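Local coordinates for methionine-binding lipoprotein MetQ (Bacillus subtilis subsp. subtilis, PDB 4GOT) that binds methionine and probably hands it to the membrane permease of the MetNPQ ABC transporter, and also takes part in methionine sulfoxide transport, at residues 4-9 with 31-36; 22-27 with 225-230; 105-110 with 154-159; 163-168 with 183-188. All blocks are in the same frame, centred on the assembly; numbering follows the deposited sequence. Where two conformers were deposited one is given.

Interaction 1 (4-9 with 31-36); sequences GKKEIV and KGYTLK. With SO4 (sulfate ion), chain C.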
loop_
_atom_site.group_PDB
_atom_site.type_symbol
_atom_site.label_atom_id
_atom_site.label_comp_id
_atom_site.label_asym_id
_atom_site.label_seq_id
_atom_site.Cartn_x
_atom_site.Cartn_y
_atom_site.Cartn_z
ATOM N N GLY A 4 -24.092 -17.321 8.322
ATOM C CA GLY A 4 -23.269 -16.191 8.800
ATOM C C GLY A 4 -21.889 -16.638 9.289
ATOM O O GLY A 4 -20.908 -15.886 9.236
ATOM N N LYS A 5 -21.798 -17.874 9.768
ATOM C CA LYS A 5 -20.500 -18.458 10.074
ATOM C C LYS A 5 -19.732 -18.760 8.793
ATOM O O LYS A 5 -18.539 -18.844 8.845
ATOM C CB LYS A 5 -20.657 -19.691 10.971
ATOM C CG LYS A 5 -21.030 -19.319 12.395
ATOM C CD LYS A 5 -21.093 -20.526 13.303
ATOM C CE LYS A 5 -21.505 -20.110 14.703
ATOM N NZ LYS A 5 -21.439 -21.224 15.687
ATOM N N LYS A 6 -20.423 -18.877 7.654
ATOM C CA LYS A 6 -19.798 -19.088 6.315
ATOM C C LYS A 6 -19.606 -17.823 5.450
ATOM O O LYS A 6 -19.193 -17.924 4.291
ATOM C CB LYS A 6 -20.645 -20.074 5.488
ATOM C CG LYS A 6 -20.704 -21.495 6.034
ATOM C CD LYS A 6 -19.461 -22.286 5.657
ATOM C CE LYS A 6 -19.616 -23.746 6.001
ATOM N NZ LYS A 6 -18.964 -24.590 4.970
ATOM N N GLU A 7 -19.901 -16.645 5.995
ATOM C CA GLU A 7 -19.745 -15.367 5.271
ATOM C C GLU A 7 -18.470 -14.667 5.750
ATOM O O GLU A 7 -18.188 -14.597 6.949
ATOM C CB GLU A 7 -20.949 -14.459 5.501
ATOM C CG GLU A 7 -20.863 -13.097 4.825
ATOM C CD GLU A 7 -22.045 -12.173 5.207
ATOM O OE1 GLU A 7 -22.297 -11.968 6.435
ATOM O OE2 GLU A 7 -22.720 -11.651 4.274
ATOM N N ILE A 8 -17.696 -14.164 4.802
ATOM C CA ILE A 8 -16.480 -13.478 5.110
ATOM C C ILE A 8 -16.743 -12.023 4.766
ATOM O O ILE A 8 -17.003 -11.699 3.589
ATOM C CB ILE A 8 -15.299 -13.981 4.240
ATOM C CG1 ILE A 8 -15.236 -15.516 4.169
ATOM C CG2 ILE A 8 -13.991 -13.414 4.780
ATOM C CD1 ILE A 8 -14.184 -16.040 3.175
ATOM N N VAL A 9 -16.696 -11.158 5.781
ATOM C CA VAL A 9 -16.834 -9.685 5.617
ATOM C C VAL A 9 -15.426 -9.076 5.632
ATOM O O VAL A 9 -14.659 -9.263 6.586
ATOM C CB VAL A 9 -17.780 -9.049 6.696
ATOM C CG1 VAL A 9 -18.023 -7.561 6.453
ATOM C CG2 VAL A 9 -19.093 -9.813 6.755
ATOM N N LYS A 31 -16.152 -23.002 -2.686
ATOM C CA LYS A 31 -15.663 -23.551 -1.433
ATOM C C LYS A 31 -16.686 -23.489 -0.306
ATOM O O LYS A 31 -16.376 -23.858 0.828
ATOM C CB LYS A 31 -14.401 -22.796 -0.992
ATOM C CG LYS A 31 -13.208 -23.003 -1.922
ATOM C CD LYS A 31 -11.966 -22.337 -1.348
ATOM C CE LYS A 31 -10.817 -22.292 -2.337
ATOM N NZ LYS A 31 -10.142 -23.599 -2.507
ATOM N N GLY A 32 -17.870 -22.964 -0.581
ATOM C CA GLY A 32 -18.916 -22.882 0.432
ATOM C C GLY A 32 -19.062 -21.566 1.206
ATOM O O GLY A 32 -19.863 -21.518 2.140
ATOM N N TYR A 33 -18.313 -20.512 0.826
ATOM C CA TYR A 33 -18.326 -19.232 1.564
ATOM C C TYR A 33 -18.841 -18.060 0.749
ATOM O O TYR A 33 -18.578 -17.978 -0.453
ATOM C CB TYR A 33 -16.929 -18.891 2.143
ATOM C CG TYR A 33 -16.388 -19.966 3.031
ATOM C CD1 TYR A 33 -15.691 -21.046 2.485
ATOM C CD2 TYR A 33 -16.584 -19.933 4.412
ATOM C CE1 TYR A 33 -15.199 -22.059 3.292
ATOM C CE2 TYR A 33 -16.107 -20.948 5.243
ATOM C CZ TYR A 33 -15.405 -22.010 4.680
ATOM O OH TYR A 33 -14.888 -23.041 5.463
ATOM N N THR A 34 -19.600 -17.176 1.408
ATOM C CA THR A 34 -20.014 -15.891 0.810
ATOM C C THR A 34 -19.036 -14.762 1.213
ATOM O O THR A 34 -18.199 -14.921 2.120
ATOM C CB THR A 34 -21.478 -15.490 1.158
ATOM O OG1 THR A 34 -21.713 -15.664 2.566
ATOM C CG2 THR A 34 -22.499 -16.334 0.332
ATOM N N LEU A 35 -19.162 -13.628 0.528
ATOM C CA LEU A 35 -18.252 -12.496 0.661
ATOM C C LEU A 35 -19.033 -11.190 0.709
ATOM O O LEU A 35 -19.938 -10.978 -0.083
ATOM C CB LEU A 35 -17.301 -12.463 -0.532
ATOM C CG LEU A 35 -16.074 -11.553 -0.482
ATOM C CD1 LEU A 35 -15.012 -11.995 0.530
ATOM C CD2 LEU A 35 -15.508 -11.497 -1.889
ATOM N N LYS A 36 -18.681 -10.330 1.651
ATOM C CA LYS A 36 -19.212 -8.971 1.743
ATOM C C LYS A 36 -17.990 -8.067 1.793
ATOM O O LYS A 36 -17.080 -8.310 2.586
ATOM C CB LYS A 36 -20.093 -8.849 2.999
ATOM C CG LYS A 36 -21.106 -7.720 2.980
ATOM C CD LYS A 36 -22.370 -8.090 3.756
ATOM C CE LYS A 36 -22.752 -7.029 4.788
ATOM N NZ LYS A 36 -23.065 -5.697 4.195
HETATM S S SO4 C . -19.287 -27.062 8.166
HETATM O O1 SO4 C . -20.176 -28.101 8.751
HETATM O O2 SO4 C . -17.944 -27.652 7.902
HETATM O O3 SO4 C . -19.875 -26.546 6.906
HETATM O O4 SO4 C . -19.159 -25.941 9.122
HETATM O O HOH W 1 -21.248 -24.137 3.137
#
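Strands 7-12 and 34-38, the two arms of a right-handed beta-alpha-beta unit closed by helix 14-29, meet here in parallel at the edge of a six-stranded mixed sheet. E7, I8 and V9 pair with T34, L35 and K36, and the short strand axes diverge by only 21°. Three backbone bonds set this register: T34 N gives to K6 O, I8 N to T34 O at 2.8 Å, and K36 N to I8 O. Ahead of the strand, K6 lies against the Y33 ring. Its chain bends at chi2 (-81°), which lays CD 3.6 Å from Y33 CE2 and lets NZ reach over the ring, 4.9 Å from the Y33 centroid and 27° off the normal, an off-centre cation-pi contact. The same ammonium bonds weakly, at 2.9 Å, to O3 of a sulfate ion that probably comes from the crystallisation liquor, and through one water reaches G32 O. K6 O meanwhile sits at the edge of the Y33 ring, near its plane. G32 ends helix 14-29 in a Schellman motif with positive phi, and two residues later the edge strand begins. On the face that bears I8 and L35, I8 CD1 lies 4.1 Å from Y33 CB and L35 CD1 comes 4.2 Å from I8 CB; L28 of the crossover helix packs on both I8 and L35. On the other face, T34 OG1 approaches E7 CB at 3.3 Å, while V9 and K36 lie side by side, pointing the same way. Y33 also packs on A218, K219 and A222 of helix 218-227.

Interaction 2 (22-27 with 225-230); sequences KEAEPL and EVLHSK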
loop_
_atom_site.group_PDB
_atom_site.type_symbol
_atom_site.label_atom_id
_atom_site.label_comp_id
_atom_site.label_asym_id
_atom_site.label_seq_id
_atom_site.Cartn_x
_atom_site.Cartn_y
_atom_site.Cartn_z
ATOM N N LYS A 22 -13.760 -9.080 -5.538
ATOM C CA LYS A 22 -14.920 -9.333 -6.370
ATOM C C LYS A 22 -14.584 -10.435 -7.373
ATOM O O LYS A 22 -15.433 -11.269 -7.676
ATOM C CB LYS A 22 -15.385 -8.061 -7.058
ATOM C CG LYS A 22 -16.624 -8.179 -7.928
ATOM C CD LYS A 22 -16.833 -6.858 -8.690
ATOM C CE LYS A 22 -18.232 -6.708 -9.290
ATOM N NZ LYS A 22 -18.260 -7.026 -10.737
ATOM N N GLU A 23 -13.358 -10.466 -7.884
ATOM C CA GLU A 23 -12.981 -11.587 -8.763
ATOM C C GLU A 23 -12.959 -12.943 -7.982
ATOM O O GLU A 23 -13.385 -13.958 -8.520
ATOM C CB GLU A 23 -11.651 -11.303 -9.477
ATOM C CG GLU A 23 -11.346 -12.228 -10.642
ATOM C CD GLU A 23 -12.142 -11.906 -11.915
ATOM O OE1 GLU A 23 -13.006 -10.994 -11.921
ATOM O OE2 GLU A 23 -11.869 -12.581 -12.927
ATOM N N ALA A 24 -12.495 -12.925 -6.723
ATOM C CA ALA A 24 -12.425 -14.100 -5.830
ATOM C C ALA A 24 -13.809 -14.603 -5.382
ATOM O O ALA A 24 -13.935 -15.765 -4.970
ATOM C CB ALA A 24 -11.570 -13.813 -4.582
ATOM N N GLU A 25 -14.844 -13.774 -5.480
ATOM C CA GLU A 25 -16.195 -14.167 -4.984
ATOM C C GLU A 25 -16.791 -15.515 -5.506
ATOM O O GLU A 25 -17.253 -16.315 -4.724
ATOM C CB GLU A 25 -17.215 -13.029 -5.188
ATOM C CG GLU A 25 -18.625 -13.388 -4.737
ATOM C CD GLU A 25 -19.556 -12.189 -4.600
ATOM O OE1 GLU A 25 -19.390 -11.175 -5.334
ATOM O OE2 GLU A 25 -20.472 -12.280 -3.754
ATOM N N PRO A 26 -16.786 -15.755 -6.824
ATOM C CA PRO A 26 -17.298 -17.047 -7.303
ATOM C C PRO A 26 -16.430 -18.260 -6.925
ATOM O O PRO A 26 -16.966 -19.376 -6.775
ATOM C CB PRO A 26 -17.389 -16.877 -8.834
ATOM C CG PRO A 26 -16.696 -15.607 -9.160
ATOM C CD PRO A 26 -16.553 -14.793 -7.915
ATOM N N LEU A 27 -15.123 -18.039 -6.784
ATOM C CA LEU A 27 -14.229 -19.066 -6.318
ATOM C C LEU A 27 -14.462 -19.406 -4.812
ATOM O O LEU A 27 -14.368 -20.583 -4.401
ATOM C CB LEU A 27 -12.757 -18.688 -6.608
ATOM C CG LEU A 27 -12.389 -18.337 -8.069
ATOM C CD1 LEU A 27 -10.893 -18.003 -8.089
ATOM C CD2 LEU A 27 -12.687 -19.434 -9.069
ATOM N N GLU A 225 -6.529 -19.239 0.185
ATOM C CA GLU A 225 -6.521 -20.210 -0.904
ATOM C C GLU A 225 -6.960 -19.607 -2.240
ATOM O O GLU A 225 -6.302 -19.768 -3.249
ATOM C CB GLU A 225 -7.414 -21.404 -0.570
ATOM C CG GLU A 225 -6.705 -22.528 0.157
ATOM C CD GLU A 225 -7.571 -23.784 0.354
ATOM O OE1 GLU A 225 -8.730 -23.835 -0.140
ATOM O OE2 GLU A 225 -7.092 -24.734 1.013
ATOM N N VAL A 226 -8.115 -18.963 -2.270
ATOM C CA VAL A 226 -8.570 -18.317 -3.500
ATOM C C VAL A 226 -7.613 -17.194 -3.968
ATOM O O VAL A 226 -7.302 -17.107 -5.176
ATOM C CB VAL A 226 -10.016 -17.783 -3.381
ATOM C CG1 VAL A 226 -10.365 -16.974 -4.616
ATOM C CG2 VAL A 226 -10.993 -18.947 -3.210
ATOM N N LEU A 227 -7.120 -16.382 -3.029
ATOM C CA LEU A 227 -6.253 -15.222 -3.379
ATOM C C LEU A 227 -4.855 -15.651 -3.892
ATOM O O LEU A 227 -4.089 -14.839 -4.489
ATOM C CB LEU A 227 -6.112 -14.247 -2.221
ATOM C CG LEU A 227 -7.354 -13.520 -1.752
ATOM C CD1 LEU A 227 -7.063 -12.722 -0.469
ATOM C CD2 LEU A 227 -7.937 -12.644 -2.850
ATOM N N HIS A 228 -4.549 -16.918 -3.713
ATOM C CA HIS A 228 -3.299 -17.492 -4.310
ATOM C C HIS A 228 -3.587 -18.411 -5.467
ATOM O O HIS A 228 -2.671 -19.015 -5.994
ATOM C CB HIS A 228 -2.430 -18.140 -3.231
ATOM C CG HIS A 228 -1.822 -17.112 -2.363
ATOM N ND1 HIS A 228 -0.653 -16.472 -2.712
ATOM C CD2 HIS A 228 -2.297 -16.468 -1.263
ATOM C CE1 HIS A 228 -0.417 -15.500 -1.837
ATOM N NE2 HIS A 228 -1.406 -15.471 -0.953
ATOM N N SER A 229 -4.858 -18.515 -5.882
ATOM C CA SER A 229 -5.182 -19.382 -7.057
ATOM C C SER A 229 -4.509 -18.873 -8.351
ATOM O O SER A 229 -4.167 -17.682 -8.470
ATOM C CB SER A 229 -6.700 -19.473 -7.267
ATOM O OG SER A 229 -7.255 -18.227 -7.655
ATOM N N LYS A 230 -4.355 -19.749 -9.331
ATOM C CA LYS A 230 -3.864 -19.319 -10.650
ATOM C C LYS A 230 -4.813 -18.274 -11.236
ATOM O O LYS A 230 -4.353 -17.282 -11.769
ATOM C CB LYS A 230 -3.674 -20.484 -11.636
ATOM C CG LYS A 230 -2.981 -20.067 -12.947
ATOM C CD LYS A 230 -2.939 -21.166 -13.999
ATOM C CE LYS A 230 -2.378 -20.674 -15.340
ATOM N NZ LYS A 230 -1.047 -19.998 -15.244
#
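V226 pushes its CG1 methyl between A24 and L27, covering the CB atoms of both, which stand about one helical turn apart. The contact joins helix 14-29, the crossover helix of the beta-alpha-beta unit of strands 7-12 and 34-38, to the C-terminal end of helix 218-227, on one side of the six-stranded sheet of this periplasmic-binding-protein fold. With CG1 anti to the backbone N (chi1 173°), the valine turns this branch onto A24 CB at 3.4 Å. V226 was deposited in two conformers; its contacts here are those of one of them, and the short approach carries no weight as strain. In this conformer CG1 also lies 3.6 Å from L27 CB, and CG2 reaches the same L27 CB at 3.8 Å, so both branches of the valine bear on the leucine. L227 starts out pointing away from the partner helix, yet its CD2 returns to within 4.2 Å of A24 CB and widens the apolar patch. I232 of helix 230-239 and L28 of helix 14-29 also pack on V226. L27 CD1 extends farther, to 3.7 Å from S229 OG, a van der Waals approach to a hydroxyl already engaged in polar bonds. S229 is the N-cap of helix 230-239, its OG bonded to I232 N. That OG also donates to V226 O at 2.7 Å, lying in the carbonyl plane, and V226 O takes a second bond from S229 N at 2.9 Å.

Interaction 3 (105-110 with 154-159); sequences GATIIL and EFKKVA
In I109, CG2 stands anti to the backbone N and CG1 beside it (chi1 -46°), which sends the two branches to different partners: CG2 meets V158 CG2 at 3.4 Å, tighter than an ordinary methyl contact, while CD1 rests 3.7 Å from K156 CB. In V158, CG1 is anti to the backbone N, which leaves CG2, beside that N, to meet I109. On the face of T107, I109 and K156, T107 CG2 touches K156 CG at 3.6 Å. Trimmed to an alanine, I109 would lose both branches, and the V158 methyl and the K156 aliphatic chain would probably be left without their packing partner, opening a gap beneath A166 of helix 163-168. The opposite face carries I108, L110 and F155. There F155 CD1 comes 3.8 Å from I108 CB, and L110 CD1 lies 4.0 Å from F155 CB; both aliphatic groups approach the ring obliquely, and L124 of helix 117-126 packs on the same phenylalanine. Five backbone bonds hold the register. E154 N donates to A106 O, I108 N to E154 O at 2.8 Å and 170°, K156 N to I108 O, L110 N to K156 O with a more bent 136°, and V158 N to L110 O. Strand 107-111 pairs on its other side with 174-177; 154-158 is an outermost strand. Parallel pairing of this kind, with helix 163-168 on one face and helix 117-126 on the other, is characteristic of the three-layer alpha/beta lobe of a periplasmic binding protein.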
loop_
_atom_site.group_PDB
_atom_site.type_symbol
_atom_site.label_atom_id
_atom_site.label_comp_id
_atom_site.label_asym_id
_atom_site.label_seq_id
_atom_site.Cartn_x
_atom_site.Cartn_y
_atom_site.Cartn_z
ATOM N N GLY A 105 16.371 23.425 -3.963
ATOM C CA GLY A 105 15.199 23.932 -3.273
ATOM C C GLY A 105 13.886 23.289 -3.668
ATOM O O GLY A 105 12.832 23.683 -3.158
ATOM N N ALA A 106 13.933 22.291 -4.557
ATOM C CA ALA A 106 12.719 21.629 -5.013
ATOM C C ALA A 106 11.928 21.091 -3.804
ATOM O O ALA A 106 12.528 20.715 -2.767
ATOM C CB ALA A 106 13.035 20.524 -6.026
ATOM N N THR A 107 10.598 21.134 -3.949
ATOM C CA THR A 107 9.603 20.638 -2.959
ATOM C C THR A 107 9.108 19.238 -3.334
ATOM O O THR A 107 8.575 19.013 -4.459
ATOM C CB THR A 107 8.323 21.487 -2.891
ATOM O OG1 THR A 107 8.621 22.800 -2.426
ATOM C CG2 THR A 107 7.289 20.834 -1.932
ATOM N N ILE A 108 9.261 18.325 -2.370
ATOM C CA ILE A 108 8.860 16.920 -2.486
ATOM C C ILE A 108 7.622 16.752 -1.612
ATOM O O ILE A 108 7.661 17.072 -0.428
ATOM C CB ILE A 108 9.979 15.942 -2.054
ATOM C CG1 ILE A 108 11.281 16.172 -2.851
ATOM C CG2 ILE A 108 9.554 14.498 -2.245
ATOM C CD1 ILE A 108 11.158 15.999 -4.346
ATOM N N ILE A 109 6.517 16.306 -2.222
ATOM C CA ILE A 109 5.283 16.005 -1.485
ATOM C C ILE A 109 5.285 14.511 -1.106
ATOM O O ILE A 109 4.977 13.613 -1.916
ATOM C CB ILE A 109 3.978 16.329 -2.270
ATOM C CG1 ILE A 109 4.052 17.716 -2.940
ATOM C CG2 ILE A 109 2.731 16.174 -1.381
ATOM C CD1 ILE A 109 4.028 18.888 -1.983
ATOM N N LEU A 110 5.643 14.292 0.146
ATOM C CA LEU A 110 5.524 13.022 0.843
ATOM C C LEU A 110 4.072 12.796 1.242
ATOM O O LEU A 110 3.301 13.752 1.351
ATOM C CB LEU A 110 6.335 13.093 2.143
ATOM C CG LEU A 110 7.843 13.376 2.045
ATOM C CD1 LEU A 110 8.424 13.447 3.457
ATOM C CD2 LEU A 110 8.529 12.282 1.218
ATOM N N GLU A 154 13.092 20.452 -0.034
ATOM C CA GLU A 154 12.164 20.745 1.045
ATOM C C GLU A 154 10.993 19.736 0.964
ATOM O O GLU A 154 10.616 19.304 -0.141
ATOM C CB GLU A 154 11.693 22.203 0.907
ATOM C CG GLU A 154 12.838 23.222 1.024
ATOM C CD GLU A 154 12.508 24.589 0.437
ATOM O OE1 GLU A 154 11.330 24.835 0.091
ATOM O OE2 GLU A 154 13.425 25.425 0.321
ATOM N N PHE A 155 10.420 19.361 2.106
ATOM C CA PHE A 155 9.403 18.317 2.125
ATOM C C PHE A 155 8.095 18.835 2.712
ATOM O O PHE A 155 8.117 19.586 3.685
ATOM C CB PHE A 155 9.870 17.093 2.907
ATOM C CG PHE A 155 11.205 16.540 2.439
ATOM C CD1 PHE A 155 11.270 15.575 1.454
ATOM C CD2 PHE A 155 12.375 16.970 3.011
ATOM C CE1 PHE A 155 12.495 15.052 1.019
ATOM C CE2 PHE A 155 13.606 16.458 2.582
ATOM C CZ PHE A 155 13.662 15.500 1.581
ATOM N N LYS A 156 6.983 18.416 2.110
ATOM C CA LYS A 156 5.639 18.696 2.617
ATOM C C LYS A 156 4.938 17.332 2.792
ATOM O O LYS A 156 5.365 16.341 2.222
ATOM C CB LYS A 156 4.845 19.550 1.612
ATOM C CG LYS A 156 5.450 20.893 1.205
ATOM C CD LYS A 156 5.101 21.980 2.207
ATOM C CE LYS A 156 5.386 23.390 1.677
ATOM N NZ LYS A 156 4.244 23.940 0.872
ATOM N N LYS A 157 3.860 17.272 3.574
ATOM C CA LYS A 157 3.151 16.014 3.752
ATOM C C LYS A 157 1.691 16.200 3.457
ATOM O O LYS A 157 1.102 17.159 3.939
ATOM C CB LYS A 157 3.319 15.466 5.177
ATOM C CG LYS A 157 4.706 14.964 5.466
ATOM C CD LYS A 157 5.017 15.030 6.948
ATOM C CE LYS A 157 6.506 14.829 7.220
ATOM N NZ LYS A 157 6.706 13.390 7.485
ATOM N N VAL A 158 1.150 15.292 2.639
ATOM C CA VAL A 158 -0.271 15.286 2.272
ATOM C C VAL A 158 -0.854 13.899 2.585
ATOM O O VAL A 158 -0.169 12.892 2.471
ATOM C CB VAL A 158 -0.438 15.628 0.768
ATOM C CG1 VAL A 158 -1.887 15.478 0.304
ATOM C CG2 VAL A 158 0.060 17.067 0.498
ATOM N N ALA A 159 -2.137 13.843 2.915
ATOM C CA ALA A 159 -2.786 12.560 3.118
ATOM C C ALA A 159 -2.628 11.710 1.843
ATOM O O ALA A 159 -2.644 12.260 0.739
ATOM C CB ALA A 159 -4.256 12.759 3.496
#

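Interaction 4 (163-168 with 183-188); sequences TAKAYE and IQNKLN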
loop_
_atom_site.group_PDB
_atom_site.type_symbol
_atom_site.label_atom_id
_atom_site.label_comp_id
_atom_site.label_asym_id
_atom_site.label_seq_id
_atom_site.Cartn_x
_atom_site.Cartn_y
_atom_site.Cartn_z
ATOM N N THR A 163 -2.788 12.886 -2.330
ATOM C CA THR A 163 -1.599 13.173 -3.130
ATOM C C THR A 163 -1.852 13.226 -4.677
ATOM O O THR A 163 -1.194 14.016 -5.410
ATOM C CB THR A 163 -0.430 12.231 -2.826
ATOM O OG1 THR A 163 -0.875 10.877 -2.913
ATOM C CG2 THR A 163 0.187 12.526 -1.442
ATOM N N ALA A 164 -2.775 12.408 -5.184
ATOM C CA ALA A 164 -3.229 12.552 -6.600
ATOM C C ALA A 164 -3.680 14.000 -6.898
ATOM O O ALA A 164 -3.409 14.530 -7.987
ATOM C CB ALA A 164 -4.351 11.572 -6.938
ATOM N N LYS A 165 -4.367 14.650 -5.935
ATOM C CA LYS A 165 -4.728 16.078 -6.085
ATOM C C LYS A 165 -3.514 17.034 -6.013
ATOM O O LYS A 165 -3.461 17.977 -6.787
ATOM C CB LYS A 165 -5.812 16.544 -5.093
ATOM C CG LYS A 165 -7.118 15.744 -5.083
ATOM C CD LYS A 165 -7.859 15.773 -6.416
ATOM C CE LYS A 165 -7.745 14.447 -7.190
ATOM N NZ LYS A 165 -8.403 14.462 -8.558
ATOM N N ALA A 166 -2.564 16.802 -5.090
ATOM C CA ALA A 166 -1.366 17.627 -4.982
ATOM C C ALA A 166 -0.593 17.591 -6.297
ATOM O O ALA A 166 -0.025 18.610 -6.738
ATOM C CB ALA A 166 -0.468 17.174 -3.806
ATOM N N TYR A 167 -0.589 16.412 -6.918
ATOM C CA TYR A 167 0.005 16.178 -8.255
ATOM C C TYR A 167 -0.708 16.979 -9.338
ATOM O O TYR A 167 -0.076 17.778 -10.031
ATOM C CB TYR A 167 0.005 14.674 -8.543
ATOM C CG TYR A 167 0.138 14.283 -10.002
ATOM C CD1 TYR A 167 1.355 14.392 -10.675
ATOM C CD2 TYR A 167 -0.944 13.771 -10.685
ATOM C CE1 TYR A 167 1.477 14.011 -12.004
ATOM C CE2 TYR A 167 -0.840 13.394 -12.009
ATOM C CZ TYR A 167 0.367 13.519 -12.659
ATOM O OH TYR A 167 0.407 13.141 -13.958
ATOM N N GLU A 168 -2.015 16.821 -9.462
ATOM C CA GLU A 168 -2.784 17.613 -10.437
ATOM C C GLU A 168 -2.689 19.127 -10.235
ATOM O O GLU A 168 -2.643 19.862 -11.190
ATOM C CB GLU A 168 -4.255 17.214 -10.404
ATOM C CG GLU A 168 -4.528 15.903 -11.114
ATOM C CD GLU A 168 -5.837 15.253 -10.688
ATOM O OE1 GLU A 168 -6.743 15.946 -10.154
ATOM O OE2 GLU A 168 -5.954 14.032 -10.884
ATOM N N ILE A 183 -4.295 4.454 -9.078
ATOM C CA ILE A 183 -5.296 3.792 -9.945
ATOM C C ILE A 183 -6.730 4.305 -9.662
ATOM O O ILE A 183 -7.483 4.480 -10.605
ATOM C CB ILE A 183 -5.256 2.239 -9.870
ATOM C CG1 ILE A 183 -3.896 1.710 -10.369
ATOM C CG2 ILE A 183 -6.311 1.595 -10.787
ATOM C CD1 ILE A 183 -3.746 0.238 -10.116
ATOM N N GLN A 184 -7.053 4.569 -8.390
ATOM C CA GLN A 184 -8.353 5.126 -8.012
ATOM C C GLN A 184 -8.655 6.493 -8.685
ATOM O O GLN A 184 -9.786 6.739 -9.070
ATOM C CB GLN A 184 -8.496 5.217 -6.460
ATOM C CG GLN A 184 -9.955 5.509 -6.018
ATOM C CD GLN A 184 -10.191 5.371 -4.517
ATOM O OE1 GLN A 184 -9.420 4.721 -3.797
ATOM N NE2 GLN A 184 -11.317 5.934 -4.038
ATOM N N ASN A 185 -7.622 7.336 -8.822
ATOM C CA ASN A 185 -7.595 8.562 -9.631
ATOM C C ASN A 185 -7.418 8.351 -11.163
ATOM O O ASN A 185 -7.180 9.296 -11.866
ATOM C CB ASN A 185 -6.405 9.424 -9.148
ATOM C CG ASN A 185 -6.512 10.893 -9.553
ATOM O OD1 ASN A 185 -7.501 11.573 -9.253
ATOM N ND2 ASN A 185 -5.471 11.400 -10.208
ATOM N N LYS A 186 -7.478 7.124 -11.658
ATOM C CA LYS A 186 -7.378 6.850 -13.101
ATOM C C LYS A 186 -5.986 7.118 -13.706
ATOM O O LYS A 186 -5.858 7.343 -14.918
ATOM C CB LYS A 186 -8.442 7.632 -13.885
ATOM C CG LYS A 186 -9.855 7.520 -13.323
ATOM C CD LYS A 186 -10.321 6.079 -13.199
ATOM C CE LYS A 186 -11.855 5.954 -13.213
ATOM N NZ LYS A 186 -12.546 6.590 -12.048
ATOM N N LEU A 187 -4.963 7.106 -12.866
ATOM C CA LEU A 187 -3.589 7.133 -13.357
ATOM C C LEU A 187 -3.131 5.703 -13.674
ATOM O O LEU A 187 -3.571 4.747 -13.085
ATOM C CB LEU A 187 -2.651 7.785 -12.322
ATOM C CG LEU A 187 -2.865 9.282 -12.047
ATOM C CD1 LEU A 187 -2.047 9.730 -10.822
ATOM C CD2 LEU A 187 -2.533 10.086 -13.308
ATOM N N ASN A 188 -2.215 5.578 -14.602
ATOM C CA ASN A 188 -1.621 4.293 -14.903
ATOM C C ASN A 188 -0.153 4.353 -14.427
ATOM O O ASN A 188 0.683 4.979 -15.074
ATOM C CB ASN A 188 -1.751 4.057 -16.418
ATOM C CG ASN A 188 -1.163 2.732 -16.871
ATOM O OD1 ASN A 188 -1.160 2.434 -18.067
ATOM N ND2 ASN A 188 -0.669 1.934 -15.934
#
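N185 leads from the end of helix 179-184 toward helix 163-168, and its amide meets three side chains of that helix, A164, K165 and E168. K186, with positive phi, ends helix 179-184 in a Schellman motif, its N bonded to I183 O; N185 and L187 flank it, and both point toward helix 163-168. The CB of N185 lies 3.7 Å from A164 CB, and its CG, anti to the backbone N (chi1 -161°), comes to 3.5 Å from the same methyl. At the tip, OD1 accepts from K165 NZ at 3.1 Å, the donor tilted from the carbonyl plane. ND2 donates to E168 OE2 at 2.8 Å with an N-H...O angle of 164°; OE2 lies in the amide plane and is met nearly along its C-O axis. Both ends of the amide are thus used, which fixes its flip. An alanine in place of N185 would remove the whole amide, and K165 NZ and E168 OE2 would probably each lose their partner across the contact, with the salt bridge between the lysine and the glutamate left to hold them. L187 packs beside this polar group, its CD2 oblique to the Y167 ring, and both L187 and Y167 rest on I177 of strand 174-177. Within helix 163-168, K165 NZ also bridges to E168 OE1 at 2.7 Å, approaching on the syn side and 23° out of the carboxylate plane.

In the fold
From the N terminus, strand 7-12, helix 14-29 and strand 34-38 form the unit that interaction 1 closes. Interaction 2 crosses it, since residues 22-27 lie between the two strands but meet 225-230 near the C terminus; the two also touch through the salt bridge from K31 NZ to E225 OE1. The long loop that interaction 2 closes contains interactions 3 and 4 in series. Interaction 3 fixes the edge of the five-stranded sheet, and its last strand leads into helix 163-168, where interaction 4 begins; V158 and I109 pack on that helix. Interactions 1 and 3, with centres 43 Å apart, lie on opposite sides of the chain's centre, in the two different sheets.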